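Local atomic coordinates of putative fumarylacetoacetate hydrolase family protein (Yersinia pestis, PDB entry 3S52), a protein that is of unknown function but belongs to the fumarylacetoacetate hydrolase family, with a mostly beta fold and an assembly of two chains. Residues L15-N20 and A77-T82; P83-S88 and F181-A186; A87-V92 and I171-S176; D144-D149 and R165-P170. One frame throughout, in Å; residues are numbered along the deposited sequence.

Contact 1 of 4, residues L15-N20 and A77-T82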
# COMPACT_ATOMS: atom_id res chain seq x y z
N LEU A 15 -16.48 -15.76 -1.03
CA LEU A 15 -17.14 -14.81 -0.15
C LEU A 15 -17.37 -13.54 -0.95
O LEU A 15 -16.68 -13.29 -1.93
CB LEU A 15 -16.25 -14.46 1.05
CG LEU A 15 -15.91 -15.60 2.01
CD1 LEU A 15 -15.03 -15.07 3.15
CD2 LEU A 15 -17.18 -16.24 2.55
N ASP A 16 -18.37 -12.76 -0.55
CA ASP A 16 -18.82 -11.65 -1.36
C ASP A 16 -18.26 -10.26 -1.00
O ASP A 16 -18.70 -9.27 -1.57
CB ASP A 16 -20.34 -11.62 -1.35
CG ASP A 16 -20.88 -11.55 0.03
OD1 ASP A 16 -20.32 -10.76 0.82
OD2 ASP A 16 -21.82 -12.32 0.33
N PHE A 17 -17.33 -10.19 -0.04
CA PHE A 17 -16.74 -8.91 0.33
C PHE A 17 -15.82 -8.46 -0.80
O PHE A 17 -15.18 -9.29 -1.43
CB PHE A 17 -15.86 -9.01 1.59
CG PHE A 17 -16.60 -9.46 2.83
CD1 PHE A 17 -17.39 -8.58 3.54
CD2 PHE A 17 -16.45 -10.75 3.30
CE1 PHE A 17 -18.03 -8.99 4.69
CE2 PHE A 17 -17.09 -11.16 4.45
CZ PHE A 17 -17.88 -10.28 5.15
N PRO A 18 -15.70 -7.14 -1.00
CA PRO A 18 -14.70 -6.58 -1.93
C PRO A 18 -13.25 -6.86 -1.49
O PRO A 18 -12.95 -7.11 -0.33
CB PRO A 18 -14.96 -5.07 -1.86
CG PRO A 18 -16.33 -4.93 -1.30
CD PRO A 18 -16.50 -6.08 -0.36
N VAL A 19 -12.34 -6.82 -2.45
CA VAL A 19 -10.93 -6.96 -2.15
C VAL A 19 -10.28 -5.62 -2.45
O VAL A 19 -10.47 -5.07 -3.53
CB VAL A 19 -10.31 -8.04 -3.04
CG1 VAL A 19 -8.78 -8.10 -2.86
CG2 VAL A 19 -10.98 -9.39 -2.74
N ASN A 20 -9.57 -5.06 -1.48
CA ASN A 20 -8.82 -3.82 -1.74
C ASN A 20 -7.40 -3.84 -1.23
O ASN A 20 -6.45 -3.81 -2.01
CB ASN A 20 -9.56 -2.59 -1.17
CG ASN A 20 -10.78 -2.23 -1.98
OD1 ASN A 20 -11.92 -2.56 -1.61
ND2 ASN A 20 -10.56 -1.55 -3.10
N ALA A 77 -4.58 -13.45 10.24
CA ALA A 77 -5.23 -12.45 9.39
C ALA A 77 -6.67 -12.24 9.86
O ALA A 77 -7.36 -13.20 10.19
CB ALA A 77 -5.22 -12.90 7.92
N VAL A 78 -7.12 -10.99 9.88
CA VAL A 78 -8.45 -10.64 10.34
C VAL A 78 -9.19 -10.00 9.18
O VAL A 78 -8.67 -9.09 8.53
CB VAL A 78 -8.36 -9.63 11.50
CG1 VAL A 78 -9.73 -9.27 12.01
CG2 VAL A 78 -7.47 -10.17 12.61
N LEU A 79 -10.39 -10.49 8.90
CA LEU A 79 -11.22 -9.96 7.83
C LEU A 79 -12.20 -8.94 8.39
O LEU A 79 -12.96 -9.23 9.32
CB LEU A 79 -11.99 -11.10 7.13
CG LEU A 79 -12.94 -10.78 5.97
CD1 LEU A 79 -12.22 -10.13 4.81
CD2 LEU A 79 -13.66 -12.04 5.49
N ILE A 80 -12.19 -7.74 7.82
CA ILE A 80 -13.11 -6.70 8.23
C ILE A 80 -14.42 -6.83 7.45
O ILE A 80 -14.41 -6.92 6.22
CB ILE A 80 -12.52 -5.28 7.99
CG1 ILE A 80 -11.13 -5.14 8.63
CG2 ILE A 80 -13.48 -4.22 8.51
CD1 ILE A 80 -11.10 -5.41 10.13
N GLY A 81 -15.55 -6.87 8.16
CA GLY A 81 -16.85 -6.99 7.51
C GLY A 81 -17.68 -5.72 7.48
O GLY A 81 -18.72 -5.67 6.82
N THR A 82 -17.23 -4.70 8.21
CA THR A 82 -17.94 -3.42 8.29
C THR A 82 -16.91 -2.31 8.26
O THR A 82 -15.92 -2.40 8.97
CB THR A 82 -18.70 -3.32 9.64
OG1 THR A 82 -19.57 -4.45 9.80
CG2 THR A 82 -19.51 -2.03 9.72
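Leu15 opens the contact by extending its CD1 methyl to CD2 of Leu79, 4.1 Å away, where the loop leading into strand 21-26 lies against the outgoing end of strand 70-80. This strand is part of the mixed sheet of the fumarylacetoacetate hydrolase fold, and the loop covers the place where it runs out into a turn. Phe17 makes most of the contact. Its CG stands anti to the carbonyl carbon (chi1 -61°), which swings the ring toward the strand, so that two neighbouring corners reach the leucine: CE2 lies 3.7 Å and CD2 3.8 Å from Leu79 CD2. Leu79 CD2 thus touches both the Leu15 methyl and the phenyl ring. The CG of Leu79 is trans to the backbone N (chi1 180°), which carries the branch out from the strand to the loop. The CE1 and CD1 atoms of the Phe17 ring meet backbone: CE1 lies 3.7 Å from Gly81 CA and 4.0 Å from Gly81 O, and CD1 is 4.3 Å from Ile80 O. Ala97 of strand 96-107, which touches both Phe17 and Leu79, and His7 from another loop extend the packing round the ring. No hydrogen bond links the two segments. Beyond the ring, the loop moves off from the strand at Pro18, whose O accepts a hydrogen bond from His7 NE2.

Contact 2 of 4, residues P83-S88 and F181-A186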
# COMPACT_ATOMS: atom_id res chain seq x y z
N PRO A 83 -17.17 -1.23 7.51
CA PRO A 83 -16.10 -0.24 7.36
C PRO A 83 -15.75 0.44 8.68
O PRO A 83 -16.61 0.69 9.53
CB PRO A 83 -16.67 0.76 6.35
CG PRO A 83 -18.17 0.58 6.42
CD PRO A 83 -18.38 -0.89 6.73
N LEU A 84 -14.47 0.71 8.85
CA LEU A 84 -13.99 1.35 10.07
C LEU A 84 -13.15 2.58 9.75
O LEU A 84 -12.20 2.50 8.96
CB LEU A 84 -13.15 0.37 10.88
CG LEU A 84 -13.88 -0.87 11.37
CD1 LEU A 84 -12.86 -1.97 11.74
CD2 LEU A 84 -14.80 -0.53 12.55
N LYS A 85 -13.52 3.72 10.34
CA LYS A 85 -12.70 4.92 10.23
C LYS A 85 -12.68 5.63 11.58
O LYS A 85 -13.73 5.96 12.11
CB LYS A 85 -13.26 5.85 9.15
CG LYS A 85 -12.45 7.13 8.97
CD LYS A 85 -13.09 8.06 7.94
CE LYS A 85 -12.39 9.42 7.90
NZ LYS A 85 -10.94 9.31 7.53
N GLN A 86 -11.49 5.83 12.14
CA GLN A 86 -11.38 6.44 13.47
C GLN A 86 -12.32 5.73 14.42
O GLN A 86 -13.10 6.37 15.12
CB GLN A 86 -11.71 7.93 13.41
CG GLN A 86 -10.69 8.76 12.62
CD GLN A 86 -11.19 10.16 12.30
OE1 GLN A 86 -12.33 10.50 12.60
NE2 GLN A 86 -10.34 10.97 11.68
N ALA A 87 -12.25 4.40 14.45
CA ALA A 87 -13.23 3.60 15.17
C ALA A 87 -12.79 3.29 16.60
O ALA A 87 -11.61 3.07 16.86
CB ALA A 87 -13.50 2.31 14.42
N SER A 88 -13.75 3.28 17.51
CA SER A 88 -13.51 2.89 18.90
C SER A 88 -13.25 1.40 18.97
O SER A 88 -13.57 0.65 18.04
CB SER A 88 -14.72 3.23 19.77
OG SER A 88 -15.78 2.33 19.48
N PHE A 181 -5.58 6.21 10.62
CA PHE A 181 -4.85 6.57 9.40
C PHE A 181 -5.61 6.14 8.15
O PHE A 181 -5.72 6.92 7.20
CB PHE A 181 -3.42 6.01 9.40
CG PHE A 181 -2.53 6.64 10.43
CD1 PHE A 181 -1.75 7.76 10.11
CD2 PHE A 181 -2.50 6.16 11.73
CE1 PHE A 181 -0.94 8.36 11.05
CE2 PHE A 181 -1.70 6.75 12.69
CZ PHE A 181 -0.91 7.85 12.35
N PHE A 182 -5.99 4.87 8.11
CA PHE A 182 -6.61 4.28 6.92
C PHE A 182 -8.05 3.84 7.17
O PHE A 182 -8.35 3.14 8.13
CB PHE A 182 -5.76 3.11 6.43
CG PHE A 182 -4.28 3.34 6.58
CD1 PHE A 182 -3.64 4.29 5.79
CD2 PHE A 182 -3.53 2.64 7.50
CE1 PHE A 182 -2.28 4.52 5.92
CE2 PHE A 182 -2.17 2.86 7.63
CZ PHE A 182 -1.56 3.81 6.84
N THR A 183 -8.96 4.28 6.31
CA THR A 183 -10.30 3.71 6.34
C THR A 183 -10.16 2.23 5.99
O THR A 183 -9.55 1.89 4.97
CB THR A 183 -11.25 4.40 5.34
OG1 THR A 183 -11.59 5.70 5.84
CG2 THR A 183 -12.54 3.58 5.14
N LEU A 184 -10.69 1.36 6.83
CA LEU A 184 -10.65 -0.07 6.53
C LEU A 184 -12.02 -0.48 5.99
O LEU A 184 -12.99 -0.52 6.73
CB LEU A 184 -10.30 -0.88 7.78
CG LEU A 184 -9.04 -0.46 8.53
CD1 LEU A 184 -8.75 -1.42 9.67
CD2 LEU A 184 -7.84 -0.36 7.60
N ARG A 185 -12.08 -0.76 4.69
CA ARG A 185 -13.36 -1.07 4.07
C ARG A 185 -13.74 -2.50 4.39
O ARG A 185 -12.89 -3.33 4.71
CB ARG A 185 -13.28 -0.85 2.56
CG ARG A 185 -12.91 0.59 2.13
CD ARG A 185 -13.44 0.90 0.71
NE ARG A 185 -12.96 2.16 0.14
CZ ARG A 185 -13.43 3.36 0.48
NH1 ARG A 185 -12.95 4.46 -0.11
NH2 ARG A 185 -14.36 3.48 1.41
N ALA A 186 -15.03 -2.79 4.32
CA ALA A 186 -15.48 -4.18 4.36
C ALA A 186 -14.68 -4.92 3.31
O ALA A 186 -14.54 -4.44 2.18
CB ALA A 186 -16.97 -4.26 4.05
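Beside the paired backbones of Leu84 and Leu184, the Phe182 ring carries the CB of Phe181 over the centre of one face, 3.7 Å above its plane. Around this ring lie Val23, Leu46 and Ile48 of two neighbouring strands and Ala126 of the second subunit. The peptide groups of the leucines are joined by two reciprocal bonds. Leu84 N donates to Leu184 O at 2.9 Å, tilted from that carbonyl's plane, and Leu184 N returns a bond to Leu84 O at 2.8 Å, nearly straight (165°) and in the carbonyl plane. Each carbonyl oxygen also receives a CA-H...O contact: Pro83 CA lies 3.2 Å from Leu184 O, and Thr183 CA 3.5 Å from Leu84 O. Leu84 CB and Leu184 CB come within 4.4 Å, and both side chains pack on Ile175 of helix 171-181. Past the bridge, Lys85 runs fully extended to its CE before bending at the last torsion (chi4 60°), and the Thr183 hydroxyl lies against its stem, OG1 3.5 Å from CD. The two polar ends share a partner across the interface: Asp128 of the second subunit takes a salt bridge from Lys85 NZ and a hydrogen bond with Thr183 OG1, and Glu51 of that subunit pairs with Arg185. The whole is an isolated antiparallel beta bridge, a hydrogen-bonded pair between two loops whose flanking residues reach the second subunit.

Contact 3 of 4, residues A87-V92 and I171-S176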
# COMPACT_ATOMS: atom_id res chain seq x y z
N ALA A 87 -12.25 4.40 14.45
CA ALA A 87 -13.23 3.60 15.17
C ALA A 87 -12.79 3.29 16.60
O ALA A 87 -11.61 3.07 16.86
CB ALA A 87 -13.50 2.31 14.42
N SER A 88 -13.75 3.28 17.51
CA SER A 88 -13.51 2.89 18.90
C SER A 88 -13.25 1.40 18.97
O SER A 88 -13.57 0.65 18.04
CB SER A 88 -14.72 3.23 19.77
OG SER A 88 -15.78 2.33 19.48
N GLU A 89 -12.66 0.95 20.07
CA GLU A 89 -12.39 -0.46 20.25
C GLU A 89 -13.66 -1.29 20.14
O GLU A 89 -13.65 -2.35 19.54
CB GLU A 89 -11.66 -0.72 21.56
CG GLU A 89 -10.20 -0.28 21.53
CD GLU A 89 -9.47 -0.56 22.83
OE1 GLU A 89 -10.06 -1.23 23.71
OE2 GLU A 89 -8.32 -0.12 22.98
N ASP A 90 -14.76 -0.81 20.71
CA ASP A 90 -16.02 -1.55 20.63
C ASP A 90 -16.57 -1.65 19.20
O ASP A 90 -17.04 -2.71 18.78
CB ASP A 90 -17.06 -0.90 21.54
N ARG A 91 -16.48 -0.57 18.44
CA ARG A 91 -16.91 -0.63 17.05
C ARG A 91 -16.05 -1.62 16.26
O ARG A 91 -16.56 -2.37 15.42
CB ARG A 91 -16.88 0.76 16.42
CG ARG A 91 -17.40 0.78 14.98
CD ARG A 91 -17.25 2.17 14.36
NE ARG A 91 -18.00 3.16 15.13
CZ ARG A 91 -19.31 3.36 15.01
NH1 ARG A 91 -19.92 4.29 15.74
NH2 ARG A 91 -20.01 2.63 14.15
N VAL A 92 -14.75 -1.62 16.54
CA VAL A 92 -13.83 -2.56 15.89
C VAL A 92 -14.24 -4.00 16.20
O VAL A 92 -14.40 -4.81 15.29
CB VAL A 92 -12.34 -2.34 16.31
CG1 VAL A 92 -11.50 -3.59 16.03
CG2 VAL A 92 -11.76 -1.12 15.59
N ILE A 171 -5.18 -7.33 19.05
CA ILE A 171 -5.95 -7.14 17.81
C ILE A 171 -6.85 -5.91 17.78
O ILE A 171 -6.81 -5.11 16.84
CB ILE A 171 -6.81 -8.38 17.51
CG1 ILE A 171 -5.93 -9.59 17.16
CG2 ILE A 171 -7.81 -8.09 16.41
CD1 ILE A 171 -6.68 -10.91 17.22
N ILE A 172 -7.70 -5.77 18.79
CA ILE A 172 -8.68 -4.69 18.78
C ILE A 172 -8.07 -3.27 18.83
O ILE A 172 -8.31 -2.47 17.93
CB ILE A 172 -9.77 -4.91 19.85
CG1 ILE A 172 -10.71 -6.02 19.36
CG2 ILE A 172 -10.55 -3.64 20.10
CD1 ILE A 172 -11.29 -6.85 20.48
N PRO A 173 -7.28 -2.96 19.87
CA PRO A 173 -6.59 -1.66 19.83
C PRO A 173 -5.73 -1.46 18.58
O PRO A 173 -5.55 -0.32 18.14
CB PRO A 173 -5.71 -1.68 21.09
CG PRO A 173 -5.70 -3.14 21.57
CD PRO A 173 -7.01 -3.72 21.11
N LEU A 174 -5.18 -2.54 18.03
CA LEU A 174 -4.35 -2.38 16.83
C LEU A 174 -5.22 -1.88 15.67
O LEU A 174 -4.89 -0.90 14.98
CB LEU A 174 -3.69 -3.71 16.44
CG LEU A 174 -2.84 -3.72 15.16
CD1 LEU A 174 -1.59 -2.87 15.31
CD2 LEU A 174 -2.45 -5.15 14.78
N ILE A 175 -6.34 -2.54 15.47
CA ILE A 175 -7.20 -2.20 14.36
C ILE A 175 -7.80 -0.81 14.59
O ILE A 175 -7.95 -0.03 13.65
CB ILE A 175 -8.29 -3.25 14.12
CG1 ILE A 175 -7.65 -4.57 13.69
CG2 ILE A 175 -9.26 -2.78 13.05
CD1 ILE A 175 -8.67 -5.69 13.45
N SER A 176 -8.10 -0.50 15.84
CA SER A 176 -8.59 0.82 16.17
C SER A 176 -7.54 1.84 15.74
O SER A 176 -7.83 2.81 15.04
CB SER A 176 -8.87 0.92 17.67
OG SER A 176 -9.29 2.22 18.02
O HOH W 1 -9.60 4.78 16.28
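The backbones of Ala87 and Ser176 approach to 5.5 Å between CA atoms, and from there the first turn of helix 89-95 packs against the start of helix 171-181. The Ser176 hydroxyl holds the junction: with its OG turned opposite the backbone N (chi1 178°) it donates to Ala87 O at 2.7 Å, arriving nearly head-on to the carbonyl. A water also donates to Ala87 O, at 2.7 Å, and to Ser176 O, so that the loop carbonyl is gripped twice and tied to the helix backbone as well. Between the helices Val92 is the central apolar residue. Its CG1 meets the branch of Ile175, 3.8 Å from CB, while CG2 rests against Ser176 N at 3.7 Å. On the outer flank Glu89 and Ile172 cross at about a right angle, the Ile172 CG2 methyl pressing against Glu89 CB at 3.4 Å. The extended glutamate chain then lays OE2 3.6 Å from Pro173 CB. Ser88 is the N-cap of helix 89-95, its OG accepting from Arg91 N. The chemistry is thus divided: polar bonds to Ala87 O fix the loop just before the helix, while Val92, Ile172 and Ile175 supply the apolar contact beside it.

Contact 4 of 4, residues D144-D149 and R165-P170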
# COMPACT_ATOMS: atom_id res chain seq x y z
N ASP A 144 -11.36 -17.46 21.04
CA ASP A 144 -10.67 -16.25 21.45
C ASP A 144 -9.52 -16.01 20.50
O ASP A 144 -8.55 -16.76 20.46
CB ASP A 144 -10.15 -16.42 22.88
CG ASP A 144 -9.45 -15.17 23.41
OD1 ASP A 144 -9.21 -14.22 22.63
OD2 ASP A 144 -9.13 -15.14 24.62
N ALA A 145 -9.63 -14.93 19.73
CA ALA A 145 -8.66 -14.55 18.70
C ALA A 145 -7.27 -14.27 19.27
O ALA A 145 -6.26 -14.57 18.64
CB ALA A 145 -9.17 -13.36 17.91
N GLN A 146 -7.27 -13.70 20.47
CA GLN A 146 -6.05 -13.33 21.17
C GLN A 146 -5.38 -14.52 21.85
O GLN A 146 -4.47 -14.35 22.65
CB GLN A 146 -6.36 -12.24 22.20
CG GLN A 146 -5.23 -11.24 22.43
CD GLN A 146 -4.86 -10.48 21.18
OE1 GLN A 146 -5.64 -9.66 20.68
NE2 GLN A 146 -3.67 -10.73 20.66
N GLN A 147 -5.84 -15.72 21.54
CA GLN A 147 -5.27 -16.93 22.12
C GLN A 147 -5.05 -18.01 21.06
O GLN A 147 -4.82 -19.17 21.37
CB GLN A 147 -6.16 -17.47 23.24
CG GLN A 147 -5.95 -16.76 24.56
CD GLN A 147 -6.21 -17.67 25.74
OE1 GLN A 147 -5.29 -18.29 26.27
NE2 GLN A 147 -7.47 -17.75 26.15
N ALA A 148 -5.13 -17.59 19.80
CA ALA A 148 -4.93 -18.50 18.67
C ALA A 148 -3.48 -18.96 18.44
O ALA A 148 -2.54 -18.18 18.57
CB ALA A 148 -5.49 -17.88 17.40
N ASP A 149 -3.33 -20.23 18.08
CA ASP A 149 -2.04 -20.83 17.78
C ASP A 149 -1.73 -20.78 16.28
O ASP A 149 -2.60 -21.01 15.45
CB ASP A 149 -1.99 -22.27 18.29
CG ASP A 149 -1.97 -22.34 19.81
OD1 ASP A 149 -0.90 -22.07 20.42
OD2 ASP A 149 -3.03 -22.67 20.39
N ARG A 165 -1.48 -14.56 21.89
CA ARG A 165 -1.43 -13.97 23.23
C ARG A 165 -0.14 -13.16 23.40
O ARG A 165 -0.05 -12.32 24.30
CB ARG A 165 -1.55 -15.02 24.33
CG ARG A 165 -0.32 -15.90 24.52
CD ARG A 165 -0.43 -16.79 25.77
NE ARG A 165 -1.59 -17.68 25.70
CZ ARG A 165 -1.61 -18.84 25.04
NH1 ARG A 165 -0.53 -19.27 24.39
NH2 ARG A 165 -2.71 -19.57 25.04
N ASP A 166 0.84 -13.40 22.54
CA ASP A 166 2.12 -12.73 22.68
C ASP A 166 2.19 -11.42 21.89
O ASP A 166 3.19 -10.72 21.93
CB ASP A 166 3.28 -13.68 22.30
CG ASP A 166 3.45 -14.82 23.31
OD1 ASP A 166 3.12 -14.62 24.50
OD2 ASP A 166 3.91 -15.91 22.93
N MSE A 167 1.11 -11.07 21.20
CA MSE A 167 1.07 -9.77 20.51
C MSE A 167 1.37 -8.64 21.48
O MSE A 167 0.84 -8.61 22.59
CB MSE A 167 -0.30 -9.53 19.85
CG MSE A 167 -0.50 -10.36 18.60
SE MSE A 167 -2.24 -10.13 17.75
CE MSE A 167 -2.10 -11.55 16.47
N ILE A 168 2.23 -7.72 21.06
CA ILE A 168 2.55 -6.53 21.85
C ILE A 168 1.37 -5.56 21.83
O ILE A 168 0.95 -5.07 22.87
CB ILE A 168 3.83 -5.83 21.34
CG1 ILE A 168 5.07 -6.67 21.68
CG2 ILE A 168 3.94 -4.42 21.92
CD1 ILE A 168 6.35 -6.20 20.97
N THR A 169 0.81 -5.31 20.65
CA THR A 169 -0.44 -4.57 20.57
C THR A 169 -1.53 -5.55 20.15
O THR A 169 -1.47 -6.10 19.06
CB THR A 169 -0.36 -3.40 19.54
OG1 THR A 169 0.83 -2.62 19.78
CG2 THR A 169 -1.60 -2.49 19.64
N PRO A 170 -2.51 -5.81 21.04
CA PRO A 170 -3.58 -6.78 20.80
C PRO A 170 -4.44 -6.37 19.60
O PRO A 170 -4.42 -5.20 19.21
CB PRO A 170 -4.40 -6.71 22.09
CG PRO A 170 -3.46 -6.21 23.10
CD PRO A 170 -2.66 -5.18 22.36
O HOH W 2 -3.98 -15.96 26.86
O HOH W 3 -0.02 -21.94 22.99
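Gln146 reaches across to Met167, here selenomethionine, and to Pro170, its chain bent at chi2 so that the NH2 end of the amide faces Met167 and the oxygen end Pro170. NE2 comes 3.3 Å from Met167 SE, and OE1 lies 3.5 Å from Pro170 CB. Both ends of this amide have firm partners just beyond the segments: NE2 donates to Thr164 O, and OE1 accepts from Ile171 N, which fixes the rotation of the group. The selenomethionine chain is extended past CG and leads SE in toward the amide. Further out, Arg165 takes the crowded position at its first torsion (chi1 72°), with CG between N and the carbonyl carbon, and bends at chi3, which turns the guanidinium back toward Gln147. Its NH2 donates an almost straight bond (169°) to Gln147 OE1 at 3.1 Å. The acceptor lies at the guanidinium edge, near its plane, whereas the two flat groups stand 78° apart. Two waters lie in the guanidinium plane as well: one beside NE, accepting from it at 3.2 Å and giving a weak bond to Gln147 OE1, the other off NH1, accepting from it and donating to Asp149 OD1. Asp144 OD1 takes the N-H of Gln146 at 2.9 Å, an Asx turn that shapes the loop. The contact closes the base of the hairpin of strands 149-154 and 157-163, between helix 139-142 and the start of helix 171-181.

From the N terminus, contact 1 comes first and stands apart along the chain: it closes the loop from 15-20 to 77-82, fastening the N-terminal segment to the end of strand 70-80. The chain then enters 83-88, where a set of enclosing loops begins. Contact 2 is the outermost, reaching 181-186. Contact 3 starts from the same stretch, sharing Ala87 and Ser88, and closes a smaller loop at 171-176. Within both lies contact 4, which bounds the short hairpin; none cross. Ile80 packs on Arg185, joining contacts 1 and 2; Leu84 packs on Val92, joining 2 and 3; and Ile171 packs on Ala145, joining 3 and 4.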